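PDB 4K4K: putative fimbrium subunit Fim1C from Bacteroides uniformis, which is a putative component of the fimbrial tip, part of the surface filaments through which the bacterium adheres to surfaces and forms biofilms. Local coordinates for residues A[47-52]-A[82-87]; A[89-94]-A[100-105]; A[114-119]-A[204-209]; A[238-243]-A[249-254]. One frame throughout, in Å; residues are numbered along the deposited sequence. Where two conformers were deposited one is given.

Contact 1: residues A[47-52]-A[82-87]; sequences ATDGNG and SQRDFV
Arg84 reaches Asp49 with its full length and joins the two segments by a salt bridge. From CB the chain turns at CG (chi2 -66°), a bend that lifts the remaining atoms off strand 84-90 and sends them across to Asp49. CD passes 3.7 Å from Asp49 OD2, close enough for the methylene to lie beside the carboxylate. The next atom makes the main bond: NE donates to Asp49 OD2 over 2.7 Å at 161°, with the oxygen close to the guanidinium plane and receiving the proton on its anti lone pair, the one turned away from OD1. Strand 37-44 pairs with both strand 47-57 and strand 84-90 in this part of the fimbrillin-like fold, so the ion pair bridges two strands that are not direct neighbours, and both side chains rest on Met42 of the strand between. That span suits a short acid facing a long, bendable base. Beyond NE, CZ lies 3.5 Å from Asp49 OD2, and NH2 adds a weak bond to the same oxygen at 3.4 Å. Carboxylate and guanidinium are nearly coplanar. The other tip, NH1, turns back to its own segment: it donates to Gln83 O at 2.8 Å and 156°, coming from above the carbonyl plane, and weakly to Ser82 OG at 3.0 Å. Ser82 OG is bonded in turn to Asp80, whose charge may add to the pull on the arginine, and the grip on NH1 limits rotation of the guanidinium while NE faces Asp49.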
loop_
_atom_site.group_PDB
_atom_site.type_symbol
_atom_site.label_atom_id
_atom_site.label_comp_id
_atom_site.label_asym_id
_atom_site.label_seq_id
_atom_site.Cartn_x
_atom_site.Cartn_y
_atom_site.Cartn_z
ATOM N N ALA A 47 -20.360 -7.301 -14.890
ATOM C CA ALA A 47 -21.446 -7.188 -13.925
ATOM C C ALA A 47 -21.118 -7.865 -12.618
ATOM O O ALA A 47 -20.538 -8.955 -12.604
ATOM C CB ALA A 47 -22.734 -7.758 -14.499
ATOM N N THR A 48 -21.501 -7.223 -11.515
ATOM C CA THR A 48 -21.314 -7.839 -10.209
ATOM C C THR A 48 -22.423 -8.872 -9.989
ATOM O O THR A 48 -23.610 -8.561 -10.187
ATOM C CB THR A 48 -21.297 -6.770 -9.110
ATOM O OG1 THR A 48 -20.184 -5.897 -9.328
ATOM C CG2 THR A 48 -21.187 -7.386 -7.736
ATOM N N ASP A 49 -22.041 -10.101 -9.632
ATOM C CA ASP A 49 -23.009 -11.164 -9.396
ATOM C C ASP A 49 -23.382 -11.110 -7.936
ATOM O O ASP A 49 -22.514 -11.370 -7.081
ATOM C CB ASP A 49 -22.432 -12.523 -9.819
ATOM C CG ASP A 49 -23.435 -13.678 -9.817
ATOM O OD1 ASP A 49 -24.429 -13.613 -9.055
ATOM O OD2 ASP A 49 -23.187 -14.667 -10.515
ATOM N N GLY A 50 -24.631 -10.689 -7.649
ATOM C CA GLY A 50 -25.066 -10.500 -6.261
ATOM C C GLY A 50 -24.450 -9.241 -5.662
ATOM O O GLY A 50 -24.089 -8.333 -6.407
ATOM N N ASN A 51 -24.308 -9.159 -4.328
ATOM C CA ASN A 51 -23.728 -7.957 -3.718
ATOM C C ASN A 51 -22.228 -7.888 -3.994
ATOM O O ASN A 51 -21.524 -8.891 -3.872
ATOM C CB ASN A 51 -23.961 -7.946 -2.188
ATOM C CG ASN A 51 -25.389 -7.678 -1.739
ATOM O OD1 ASN A 51 -26.222 -7.124 -2.467
ATOM N ND2 ASN A 51 -25.681 -8.015 -0.496
ATOM N N GLY A 52 -21.730 -6.712 -4.315
ATOM C CA GLY A 52 -20.278 -6.613 -4.494
ATOM C C GLY A 52 -19.613 -6.319 -3.168
ATOM O O GLY A 52 -20.291 -6.204 -2.137
ATOM N N SER A 82 -21.535 -22.633 -14.211
ATOM C CA SER A 82 -20.991 -21.642 -15.142
ATOM C C SER A 82 -19.831 -20.896 -14.435
ATOM O O SER A 82 -19.754 -20.882 -13.189
ATOM C CB SER A 82 -22.059 -20.690 -15.657
ATOM O OG SER A 82 -22.551 -19.919 -14.577
ATOM N N GLN A 83 -18.943 -20.286 -15.234
ATOM C CA GLN A 83 -17.763 -19.649 -14.664
ATOM C C GLN A 83 -17.980 -18.163 -14.319
ATOM O O GLN A 83 -18.855 -17.474 -14.870
ATOM C CB GLN A 83 -16.537 -19.813 -15.591
ATOM C CG GLN A 83 -16.094 -21.283 -15.811
ATOM C CD GLN A 83 -16.994 -22.032 -16.774
ATOM O OE1 GLN A 83 -17.370 -21.511 -17.829
ATOM N NE2 GLN A 83 -17.390 -23.263 -16.421
ATOM N N ARG A 84 -17.147 -17.677 -13.405
ATOM C CA ARG A 84 -17.143 -16.306 -12.927
ATOM C C ARG A 84 -15.715 -15.866 -12.722
ATOM O O ARG A 84 -14.817 -16.717 -12.568
ATOM C CB ARG A 84 -17.942 -16.156 -11.603
ATOM C CG ARG A 84 -19.453 -16.393 -11.701
ATOM C CD ARG A 84 -20.165 -15.340 -12.566
ATOM N NE ARG A 84 -21.616 -15.555 -12.554
ATOM C CZ ARG A 84 -22.250 -16.386 -13.368
ATOM N NH1 ARG A 84 -21.570 -17.109 -14.250
ATOM N NH2 ARG A 84 -23.558 -16.564 -13.255
ATOM N N ASP A 85 -15.495 -14.543 -12.678
ATOM C CA ASP A 85 -14.174 -13.977 -12.398
ATOM C C ASP A 85 -14.189 -13.345 -11.037
ATOM O O ASP A 85 -15.263 -13.047 -10.512
ATOM C CB ASP A 85 -13.802 -12.936 -13.460
ATOM C CG ASP A 85 -13.980 -13.450 -14.873
ATOM O OD1 ASP A 85 -13.735 -14.660 -15.105
ATOM O OD2 ASP A 85 -14.363 -12.649 -15.742
ATOM N N PHE A 86 -13.009 -13.141 -10.448
ATOM C CA PHE A 86 -12.913 -12.617 -9.094
ATOM C C PHE A 86 -11.893 -11.538 -9.027
ATOM O O PHE A 86 -10.813 -11.682 -9.607
ATOM C CB PHE A 86 -12.522 -13.764 -8.096
ATOM C CG PHE A 86 -13.647 -14.759 -7.920
ATOM C CD1 PHE A 86 -13.829 -15.800 -8.829
ATOM C CD2 PHE A 86 -14.576 -14.602 -6.895
ATOM C CE1 PHE A 86 -14.906 -16.683 -8.705
ATOM C CE2 PHE A 86 -15.658 -15.476 -6.770
ATOM C CZ PHE A 86 -15.818 -16.516 -7.667
ATOM N N VAL A 87 -12.206 -10.486 -8.278
ATOM C CA VAL A 87 -11.274 -9.395 -7.998
ATOM C C VAL A 87 -11.381 -9.080 -6.511
ATOM O O VAL A 87 -12.401 -9.387 -5.891
ATOM C CB VAL A 87 -11.488 -8.119 -8.871
ATOM C CG1 VAL A 87 -11.256 -8.408 -10.347
ATOM C CG2 VAL A 87 -12.877 -7.502 -8.639
#

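Contact 2: residues A[89-94]-A[100-105]; sequences YYPYRE and NVYTVD
Arg93 lays its guanidinium flat over one face of Tyr102, its CZ 3.8 Å from the ring centroid and the two planes 17° apart, a stacked cation-pi pair. CG of Tyr102 points away from its backbone N (chi1 -176°), which brings the ring under the guanidinium. The rim of the cation faces Thr103, and NH1 and NH2 both donate end-on to Thr103 O, each over 2.8 Å. NH1 arrives in the carbonyl plane on a lone pair, NH2 nearly along the C=O axis. Tyr102 is held from other quarters: Pro91 CD touches its OH at 3.3 Å, and Tyr89 CE2 meets CD2 at 3.9 Å. Two waters extend the guanidinium plane. One links NH1 to Val101 O and Thr103 N, the other links NH2 to Tyr102 OH. A leucine in place of Arg93 would probably leave Thr103 O without its two donors and each water short of its arginine donor, and strip the charge from the tyrosine face. Farther out, Arg93 N donates to Tyr89 OH (3.0 Å, 174°), which Asn53 also binds, so the loop is fixed at the root of the arginine. The cis peptide before Pro91 turns the chain out of strand 84-90. Strand 101-105, entered through a G1 beta bulge at Asn100 and Val101, pairs with strand 164-177 on one edge, while Arg93 and a water take backbone groups of Val101 and Thr103.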
loop_
_atom_site.group_PDB
_atom_site.type_symbol
_atom_site.label_atom_id
_atom_site.label_comp_id
_atom_site.label_asym_id
_atom_site.label_seq_id
_atom_site.Cartn_x
_atom_site.Cartn_y
_atom_site.Cartn_z
ATOM N N TYR A 89 -9.656 -6.213 -3.159
ATOM C CA TYR A 89 -8.816 -5.084 -2.788
ATOM C C TYR A 89 -8.631 -5.083 -1.276
ATOM O O TYR A 89 -9.400 -5.698 -0.533
ATOM C CB TYR A 89 -9.403 -3.719 -3.281
ATOM C CG TYR A 89 -10.605 -3.303 -2.458
ATOM C CD1 TYR A 89 -11.854 -3.888 -2.669
ATOM C CD2 TYR A 89 -10.475 -2.407 -1.388
ATOM C CE1 TYR A 89 -12.947 -3.569 -1.859
ATOM C CE2 TYR A 89 -11.558 -2.099 -0.561
ATOM C CZ TYR A 89 -12.781 -2.709 -0.777
ATOM O OH TYR A 89 -13.845 -2.394 0.040
ATOM N N TYR A 90 -7.607 -4.371 -0.835
ATOM C CA TYR A 90 -7.277 -4.185 0.577
ATOM C C TYR A 90 -6.917 -2.706 0.757
ATOM O O TYR A 90 -6.238 -2.171 -0.111
ATOM C CB TYR A 90 -6.068 -5.103 0.947
ATOM C CG TYR A 90 -5.467 -4.778 2.297
ATOM C CD1 TYR A 90 -5.980 -5.342 3.465
ATOM C CD2 TYR A 90 -4.469 -3.804 2.425
ATOM C CE1 TYR A 90 -5.504 -4.963 4.729
ATOM C CE2 TYR A 90 -3.944 -3.461 3.680
ATOM C CZ TYR A 90 -4.467 -4.046 4.826
ATOM O OH TYR A 90 -3.998 -3.693 6.067
ATOM N N PRO A 91 -7.249 -2.052 1.881
ATOM C CA PRO A 91 -8.063 -2.554 3.003
ATOM C C PRO A 91 -9.538 -2.356 2.748
ATOM O O PRO A 91 -9.968 -1.325 2.198
ATOM C CB PRO A 91 -7.560 -1.718 4.189
ATOM C CG PRO A 91 -7.244 -0.373 3.547
ATOM C CD PRO A 91 -6.776 -0.672 2.125
ATOM N N TYR A 92 -10.325 -3.357 3.126
ATOM C CA TYR A 92 -11.776 -3.310 2.977
ATOM C C TYR A 92 -12.367 -2.022 3.553
ATOM O O TYR A 92 -11.943 -1.563 4.624
ATOM C CB TYR A 92 -12.386 -4.509 3.727
ATOM C CG TYR A 92 -13.890 -4.463 3.837
ATOM C CD1 TYR A 92 -14.701 -4.864 2.777
ATOM C CD2 TYR A 92 -14.511 -3.988 4.997
ATOM C CE1 TYR A 92 -16.092 -4.844 2.882
ATOM C CE2 TYR A 92 -15.897 -3.939 5.102
ATOM C CZ TYR A 92 -16.685 -4.381 4.050
ATOM O OH TYR A 92 -18.053 -4.353 4.169
ATOM N N ARG A 93 -13.335 -1.441 2.820
ATOM C CA ARG A 93 -14.169 -0.297 3.230
ATOM C C ARG A 93 -15.609 -0.715 3.121
ATOM O O ARG A 93 -15.998 -1.227 2.077
ATOM C CB ARG A 93 -13.949 0.940 2.365
ATOM C CG ARG A 93 -12.588 1.530 2.511
ATOM C CD ARG A 93 -12.694 3.011 2.330
ATOM N NE ARG A 93 -11.401 3.624 2.538
ATOM C CZ ARG A 93 -10.926 4.595 1.788
ATOM N NH1 ARG A 93 -11.643 5.070 0.771
ATOM N NH2 ARG A 93 -9.730 5.101 2.039
ATOM N N GLU A 94 -16.407 -0.481 4.186
ATOM C CA GLU A 94 -17.820 -0.854 4.215
ATOM C C GLU A 94 -18.591 -0.166 3.092
ATOM O O GLU A 94 -19.415 -0.810 2.437
ATOM C CB GLU A 94 -18.428 -0.512 5.593
ATOM C CG GLU A 94 -19.865 -0.984 5.796
ATOM C CD GLU A 94 -20.168 -2.463 5.623
ATOM O OE1 GLU A 94 -19.428 -3.305 6.183
ATOM O OE2 GLU A 94 -21.172 -2.776 4.944
ATOM N N ASN A 100 -17.961 1.612 -7.230
ATOM C CA ASN A 100 -16.883 0.745 -6.709
ATOM C C ASN A 100 -15.519 1.464 -6.707
ATOM O O ASN A 100 -14.495 0.887 -7.111
ATOM C CB ASN A 100 -16.840 -0.535 -7.550
ATOM C CG ASN A 100 -18.135 -1.290 -7.384
ATOM O OD1 ASN A 100 -18.643 -1.415 -6.260
ATOM N ND2 ASN A 100 -18.760 -1.689 -8.489
ATOM N N VAL A 101 -15.506 2.695 -6.164
ATOM C CA VAL A 101 -14.283 3.504 -6.159
ATOM C C VAL A 101 -13.761 3.693 -4.740
ATOM O O VAL A 101 -14.486 4.138 -3.848
ATOM C CB VAL A 101 -14.515 4.872 -6.865
ATOM C CG1 VAL A 101 -13.290 5.788 -6.765
ATOM C CG2 VAL A 101 -14.924 4.659 -8.338
ATOM N N TYR A 102 -12.481 3.375 -4.575
ATOM C CA TYR A 102 -11.712 3.544 -3.346
ATOM C C TYR A 102 -11.037 4.912 -3.423
ATOM O O TYR A 102 -10.319 5.197 -4.395
ATOM C CB TYR A 102 -10.689 2.415 -3.219
ATOM C CG TYR A 102 -9.899 2.445 -1.935
ATOM C CD1 TYR A 102 -8.837 3.331 -1.770
ATOM C CD2 TYR A 102 -10.190 1.569 -0.889
ATOM C CE1 TYR A 102 -8.084 3.352 -0.599
ATOM C CE2 TYR A 102 -9.432 1.578 0.294
ATOM C CZ TYR A 102 -8.372 2.469 0.426
ATOM O OH TYR A 102 -7.558 2.499 1.547
ATOM N N THR A 103 -11.293 5.772 -2.423
ATOM C CA THR A 103 -10.709 7.125 -2.381
ATOM C C THR A 103 -9.492 7.073 -1.465
ATOM O O THR A 103 -9.597 6.624 -0.327
ATOM C CB THR A 103 -11.751 8.177 -1.953
ATOM O OG1 THR A 103 -12.348 7.754 -0.727
ATOM C CG2 THR A 103 -12.856 8.371 -3.000
ATOM N N VAL A 104 -8.321 7.435 -2.005
ATOM C CA VAL A 104 -7.041 7.431 -1.308
ATOM C C VAL A 104 -6.787 8.795 -0.691
ATOM O O VAL A 104 -6.897 9.796 -1.398
ATOM C CB VAL A 104 -5.860 7.083 -2.296
ATOM C CG1 VAL A 104 -4.500 7.171 -1.617
ATOM C CG2 VAL A 104 -6.034 5.715 -2.967
ATOM N N ASP A 105 -6.335 8.830 0.566
ATOM C CA ASP A 105 -5.875 10.043 1.236
ATOM C C ASP A 105 -4.615 9.653 2.024
ATOM O O ASP A 105 -4.697 8.803 2.900
ATOM C CB ASP A 105 -6.966 10.686 2.128
ATOM C CG ASP A 105 -6.551 11.980 2.823
ATOM O OD1 ASP A 105 -5.375 12.413 2.652
ATOM O OD2 ASP A 105 -7.380 12.543 3.563
HETATM O O HOH W 1 -13.910 4.975 -1.159
HETATM O O HOH W 2 -7.367 4.405 3.469
#

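Contact 3: residues A[114-119]-A[204-209]; sequences DIDLMG and EGIVLP
Ile115 and Ile206 supply the apolar part of the contact, their side chains lying alongside each other and pointing opposite ways. The touching atom of Ile115 is its CD1, which lies 3.9 Å from Ile206 CB; CG1 sits between the backbone N and the carbonyl carbon (chi1 60°), and this carries the terminal methyl over to the strand. Ile206 answers with its own CD1, pressed on Asp116 CB at 3.8 Å and on Asp116 CA at 4.0 Å. Isoleucine suits both places because its longer branch puts a methyl at the far end, where it can reach the other segment. Ile206 also touches Leu141 of strand 132-150, which pairs with both strand 118-126 and strand 202-207. The contact therefore spans that long strand close to the middle of the chain, consistent with the junction between the N- and C-terminal halves expected of an Mfa-like fimbrillin. Backbone conformation forms a second group: Asp116 is the centre of an inverse gamma turn, closed by a weak bond from Leu117 N to Ile115 O at 2.9 Å, and the turn presents Ile115 and the aliphatic base of Asp116 to Ile206. Polar bonds run to outside partners. Asp116 offers its methylene to the isoleucine and keeps OD1 for His139 ND1, while Ile206 O accepts from Gln109 NE2.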
loop_
_atom_site.group_PDB
_atom_site.type_symbol
_atom_site.label_atom_id
_atom_site.label_comp_id
_atom_site.label_asym_id
_atom_site.label_seq_id
_atom_site.Cartn_x
_atom_site.Cartn_y
_atom_site.Cartn_z
ATOM N N ASP A 114 -3.370 1.212 7.128
ATOM C CA ASP A 114 -4.699 1.759 6.818
ATOM C C ASP A 114 -4.719 2.559 5.519
ATOM O O ASP A 114 -5.811 2.837 5.016
ATOM C CB ASP A 114 -5.207 2.626 7.983
ATOM C CG ASP A 114 -5.629 1.775 9.186
ATOM O OD1 ASP A 114 -5.575 0.529 9.084
ATOM O OD2 ASP A 114 -6.026 2.357 10.216
ATOM N N ILE A 115 -3.535 2.937 4.977
ATOM C CA ILE A 115 -3.489 3.664 3.700
ATOM C C ILE A 115 -2.771 2.821 2.619
ATOM O O ILE A 115 -2.600 3.290 1.503
ATOM C CB ILE A 115 -2.862 5.083 3.843
ATOM C CG1 ILE A 115 -1.386 5.009 4.371
ATOM C CG2 ILE A 115 -3.757 5.981 4.703
ATOM C CD1 ILE A 115 -0.560 6.339 4.233
ATOM N N ASP A 116 -2.345 1.599 2.953
ATOM C CA ASP A 116 -1.639 0.739 2.023
ATOM C C ASP A 116 -2.645 0.052 1.067
ATOM O O ASP A 116 -2.954 -1.125 1.215
ATOM C CB ASP A 116 -0.797 -0.286 2.798
ATOM C CG ASP A 116 0.127 -1.092 1.926
ATOM O OD1 ASP A 116 0.180 -0.822 0.687
ATOM O OD2 ASP A 116 0.736 -2.045 2.445
ATOM N N LEU A 117 -3.111 0.796 0.061
ATOM C CA LEU A 117 -4.083 0.274 -0.910
ATOM C C LEU A 117 -3.426 -0.808 -1.772
ATOM O O LEU A 117 -2.347 -0.595 -2.353
ATOM C CB LEU A 117 -4.584 1.435 -1.790
ATOM C CG LEU A 117 -5.454 1.033 -3.003
ATOM C CD1 LEU A 117 -6.798 0.411 -2.558
ATOM C CD2 LEU A 117 -5.608 2.220 -3.993
HETATM N N MSE A 118 -4.067 -1.965 -1.848
HETATM C CA MSE A 118 -3.598 -3.071 -2.681
HETATM C C MSE A 118 -4.761 -3.606 -3.495
HETATM O O MSE A 118 -5.905 -3.597 -3.017
HETATM C CB MSE A 118 -2.988 -4.225 -1.840
HETATM C CG MSE A 118 -1.855 -3.767 -0.900
HETATM SE SE MSE A 118 -0.969 -5.313 -0.138
HETATM C CE MSE A 118 -2.321 -6.068 0.885
ATOM N N GLY A 119 -4.455 -4.091 -4.688
ATOM C CA GLY A 119 -5.448 -4.719 -5.558
ATOM C C GLY A 119 -4.969 -6.101 -5.970
ATOM O O GLY A 119 -3.779 -6.303 -6.215
ATOM N N GLU A 204 9.571 5.962 7.581
ATOM C CA GLU A 204 8.836 5.318 6.508
ATOM C C GLU A 204 7.626 6.132 6.138
ATOM O O GLU A 204 7.113 6.917 6.947
ATOM C CB GLU A 204 8.431 3.876 6.878
ATOM C CG GLU A 204 7.388 3.794 7.985
ATOM C CD GLU A 204 7.053 2.399 8.477
ATOM O OE1 GLU A 204 7.321 1.417 7.743
ATOM O OE2 GLU A 204 6.482 2.292 9.586
ATOM N N GLY A 205 7.193 5.949 4.908
ATOM C CA GLY A 205 6.000 6.614 4.414
ATOM C C GLY A 205 5.396 5.899 3.232
ATOM O O GLY A 205 6.058 5.091 2.595
ATOM N N ILE A 206 4.132 6.191 2.949
ATOM C CA ILE A 206 3.416 5.705 1.778
ATOM C C ILE A 206 2.967 6.949 1.040
ATOM O O ILE A 206 2.298 7.811 1.621
ATOM C CB ILE A 206 2.250 4.743 2.116
ATOM C CG1 ILE A 206 2.818 3.430 2.703
ATOM C CG2 ILE A 206 1.383 4.455 0.840
ATOM C CD1 ILE A 206 1.781 2.436 3.263
ATOM N N VAL A 207 3.406 7.089 -0.203
ATOM C CA VAL A 207 3.105 8.292 -0.983
ATOM C C VAL A 207 2.464 7.897 -2.312
ATOM O O VAL A 207 2.487 6.724 -2.699
ATOM C CB VAL A 207 4.377 9.169 -1.196
ATOM C CG1 VAL A 207 4.948 9.652 0.152
ATOM C CG2 VAL A 207 5.430 8.434 -2.037
ATOM N N LEU A 208 1.952 8.894 -3.032
ATOM C CA LEU A 208 1.330 8.625 -4.312
ATOM C C LEU A 208 2.363 8.463 -5.417
ATOM O O LEU A 208 3.391 9.159 -5.414
ATOM C CB LEU A 208 0.384 9.784 -4.685
ATOM C CG LEU A 208 -0.785 10.071 -3.748
ATOM C CD1 LEU A 208 -1.700 11.110 -4.368
ATOM C CD2 LEU A 208 -1.585 8.789 -3.430
ATOM N N PRO A 209 2.042 7.647 -6.445
ATOM C CA PRO A 209 2.927 7.594 -7.625
ATOM C C PRO A 209 3.035 8.978 -8.262
ATOM O O PRO A 209 2.095 9.770 -8.176
ATOM C CB PRO A 209 2.218 6.601 -8.567
ATOM C CG PRO A 209 1.271 5.815 -7.671
ATOM C CD PRO A 209 0.849 6.782 -6.616
#

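Contact 4: residues A[238-243]-A[249-254]; sequences AQSKAF and YLYTIT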
loop_
_atom_site.group_PDB
_atom_site.type_symbol
_atom_site.label_atom_id
_atom_site.label_comp_id
_atom_site.label_asym_id
_atom_site.label_seq_id
_atom_site.Cartn_x
_atom_site.Cartn_y
_atom_site.Cartn_z
ATOM N N ALA A 238 19.644 8.600 -8.219
ATOM C CA ALA A 238 19.672 7.831 -9.461
ATOM C C ALA A 238 18.436 6.964 -9.606
ATOM O O ALA A 238 17.885 6.879 -10.703
ATOM C CB ALA A 238 20.917 6.956 -9.511
ATOM N N GLN A 239 17.967 6.359 -8.495
ATOM C CA GLN A 239 16.839 5.431 -8.537
ATOM C C GLN A 239 15.451 6.084 -8.413
ATOM O O GLN A 239 14.452 5.354 -8.500
ATOM C CB GLN A 239 16.986 4.360 -7.433
ATOM C CG GLN A 239 18.246 3.500 -7.485
ATOM C CD GLN A 239 18.601 2.988 -8.856
ATOM O OE1 GLN A 239 17.793 2.369 -9.558
ATOM N NE2 GLN A 239 19.826 3.239 -9.262
ATOM N N SER A 240 15.357 7.419 -8.213
ATOM C CA SER A 240 14.031 8.022 -8.031
ATOM C C SER A 240 13.792 9.337 -8.801
ATOM O O SER A 240 13.457 10.352 -8.200
ATOM C CB SER A 240 13.730 8.222 -6.544
ATOM O OG SER A 240 14.562 9.189 -5.923
ATOM N N LYS A 241 13.861 9.294 -10.142
ATOM C CA LYS A 241 13.501 10.456 -10.979
ATOM C C LYS A 241 11.949 10.562 -11.049
ATOM O O LYS A 241 11.374 11.601 -11.387
ATOM C CB LYS A 241 14.106 10.321 -12.398
ATOM C CG LYS A 241 15.638 10.240 -12.438
ATOM C CD LYS A 241 16.298 11.573 -12.118
ATOM C CE LYS A 241 17.792 11.445 -11.934
ATOM N NZ LYS A 241 18.402 12.752 -11.576
ATOM N N ALA A 242 11.301 9.469 -10.691
ATOM C CA ALA A 242 9.852 9.271 -10.637
ATOM C C ALA A 242 9.540 8.328 -9.508
ATOM O O ALA A 242 10.420 7.575 -9.080
ATOM C CB ALA A 242 9.359 8.675 -11.961
ATOM N N PHE A 243 8.295 8.339 -9.028
ATOM C CA PHE A 243 7.835 7.370 -8.027
ATOM C C PHE A 243 6.883 6.415 -8.744
ATOM O O PHE A 243 5.789 6.830 -9.141
ATOM C CB PHE A 243 7.139 8.057 -6.835
ATOM C CG PHE A 243 8.029 8.724 -5.804
ATOM C CD1 PHE A 243 9.310 8.238 -5.545
ATOM C CD2 PHE A 243 7.546 9.763 -5.018
ATOM C CE1 PHE A 243 10.114 8.829 -4.559
ATOM C CE2 PHE A 243 8.341 10.340 -4.014
ATOM C CZ PHE A 243 9.613 9.861 -3.785
ATOM N N TYR A 249 11.160 2.528 -2.343
ATOM C CA TYR A 249 12.375 3.346 -2.508
ATOM C C TYR A 249 13.084 3.339 -1.190
ATOM O O TYR A 249 12.503 3.722 -0.167
ATOM C CB TYR A 249 12.045 4.784 -2.986
ATOM C CG TYR A 249 11.487 4.776 -4.400
ATOM C CD1 TYR A 249 10.139 4.509 -4.640
ATOM C CD2 TYR A 249 12.324 4.948 -5.504
ATOM C CE1 TYR A 249 9.635 4.430 -5.940
ATOM C CE2 TYR A 249 11.824 4.895 -6.809
ATOM C CZ TYR A 249 10.477 4.625 -7.024
ATOM O OH TYR A 249 9.955 4.542 -8.300
ATOM N N LEU A 250 14.307 2.807 -1.188
ATOM C CA LEU A 250 15.106 2.693 0.016
ATOM C C LEU A 250 16.198 3.724 -0.028
ATOM O O LEU A 250 16.984 3.751 -0.973
ATOM C CB LEU A 250 15.691 1.271 0.170
ATOM C CG LEU A 250 14.648 0.161 0.273
ATOM C CD1 LEU A 250 14.453 -0.516 -1.058
ATOM C CD2 LEU A 250 15.039 -0.840 1.336
ATOM N N TYR A 251 16.216 4.615 0.969
ATOM C CA TYR A 251 17.254 5.640 1.034
ATOM C C TYR A 251 18.091 5.462 2.270
ATOM O O TYR A 251 17.543 5.299 3.364
ATOM C CB TYR A 251 16.657 7.066 1.033
ATOM C CG TYR A 251 15.814 7.403 -0.177
ATOM C CD1 TYR A 251 16.406 7.762 -1.387
ATOM C CD2 TYR A 251 14.423 7.442 -0.095
ATOM C CE1 TYR A 251 15.635 8.105 -2.495
ATOM C CE2 TYR A 251 13.641 7.766 -1.204
ATOM C CZ TYR A 251 14.253 8.109 -2.396
ATOM O OH TYR A 251 13.491 8.446 -3.485
ATOM N N THR A 252 19.424 5.527 2.113
ATOM C CA THR A 252 20.347 5.547 3.248
ATOM C C THR A 252 20.895 6.961 3.296
ATOM O O THR A 252 21.549 7.413 2.348
ATOM C CB THR A 252 21.418 4.461 3.191
ATOM O OG1 THR A 252 20.785 3.181 3.174
ATOM C CG2 THR A 252 22.374 4.536 4.396
ATOM N N ILE A 253 20.591 7.669 4.387
ATOM C CA ILE A 253 20.986 9.057 4.569
ATOM C C ILE A 253 22.164 9.138 5.513
ATOM O O ILE A 253 22.047 8.716 6.661
ATOM C CB ILE A 253 19.783 9.888 5.128
ATOM C CG1 ILE A 253 18.409 9.502 4.501
ATOM C CG2 ILE A 253 20.066 11.399 5.157
ATOM C CD1 ILE A 253 18.154 9.900 3.124
ATOM N N THR A 254 23.285 9.689 5.047
ATOM C CA THR A 254 24.425 9.915 5.920
ATOM C C THR A 254 24.462 11.407 6.243
ATOM O O THR A 254 24.658 12.237 5.349
ATOM C CB THR A 254 25.750 9.401 5.321
ATOM O OG1 THR A 254 25.604 8.022 4.993
ATOM C CG2 THR A 254 26.915 9.566 6.303
HETATM O O HOH W 3 11.759 4.381 -10.203
#
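Tyr249 takes Phe243 over one face, Phe243 CD1 standing 3.8 Å from Tyr249 CE1 near the rim, in a tilted edge-to-face pair with centroids 5.2 Å apart and planes at 56°. At the edge of the tyrosine ring lies Gln239 O, 3.2 Å from CE2, beside a water that bonds the hydroxyl at 2.6 Å and reaches Gln239 O weakly. The Phe243 ring in turn meets Tyr251 OH edge-on, CE1 to oxygen 3.6 Å, and Tyr251 has Ser240 OG at its own edge. Ser240 is small enough to serve both rings: CB rests 3.7 Å from Tyr249 CD2, while OG, between the backbone N and carbonyl carbon (chi1 67°), shares a 2.8 Å hydrogen bond with Tyr251 OH. Tyr249 OH also bonds Val244 N, just past the loop segment. A phenylalanine in place of Tyr249 would probably keep the ring pair but leave Val244 N and the water without their hydroxyl partner. Strand 247-256 thus holds the loop before it with tyrosines that give a ring face to carbon, while their edges and hydroxyls meet polar groups that would otherwise be costly to bury.

How the contacts relate
Contact 1 is a surface salt bridge far from the middle of the chain, while contact 4, on the other side of the chain's centre and about 40 Å away between centres, is buried and aromatic. Contacts 2 and 3 lie between them, partly buried, their centres about 12 Å apart. Contacts 1 and 2 share strand 84-90, taken near its start and its end. Contacts 2 and 3 touch directly, with a probable backbone hydrogen bond from Met118 N to Tyr90 O. Pro209 and Val207 of contact 3 pack on Phe243 of contact 4. The chemistry shifts from charge pairing through cation-pi stacking to aliphatic and then aromatic packing.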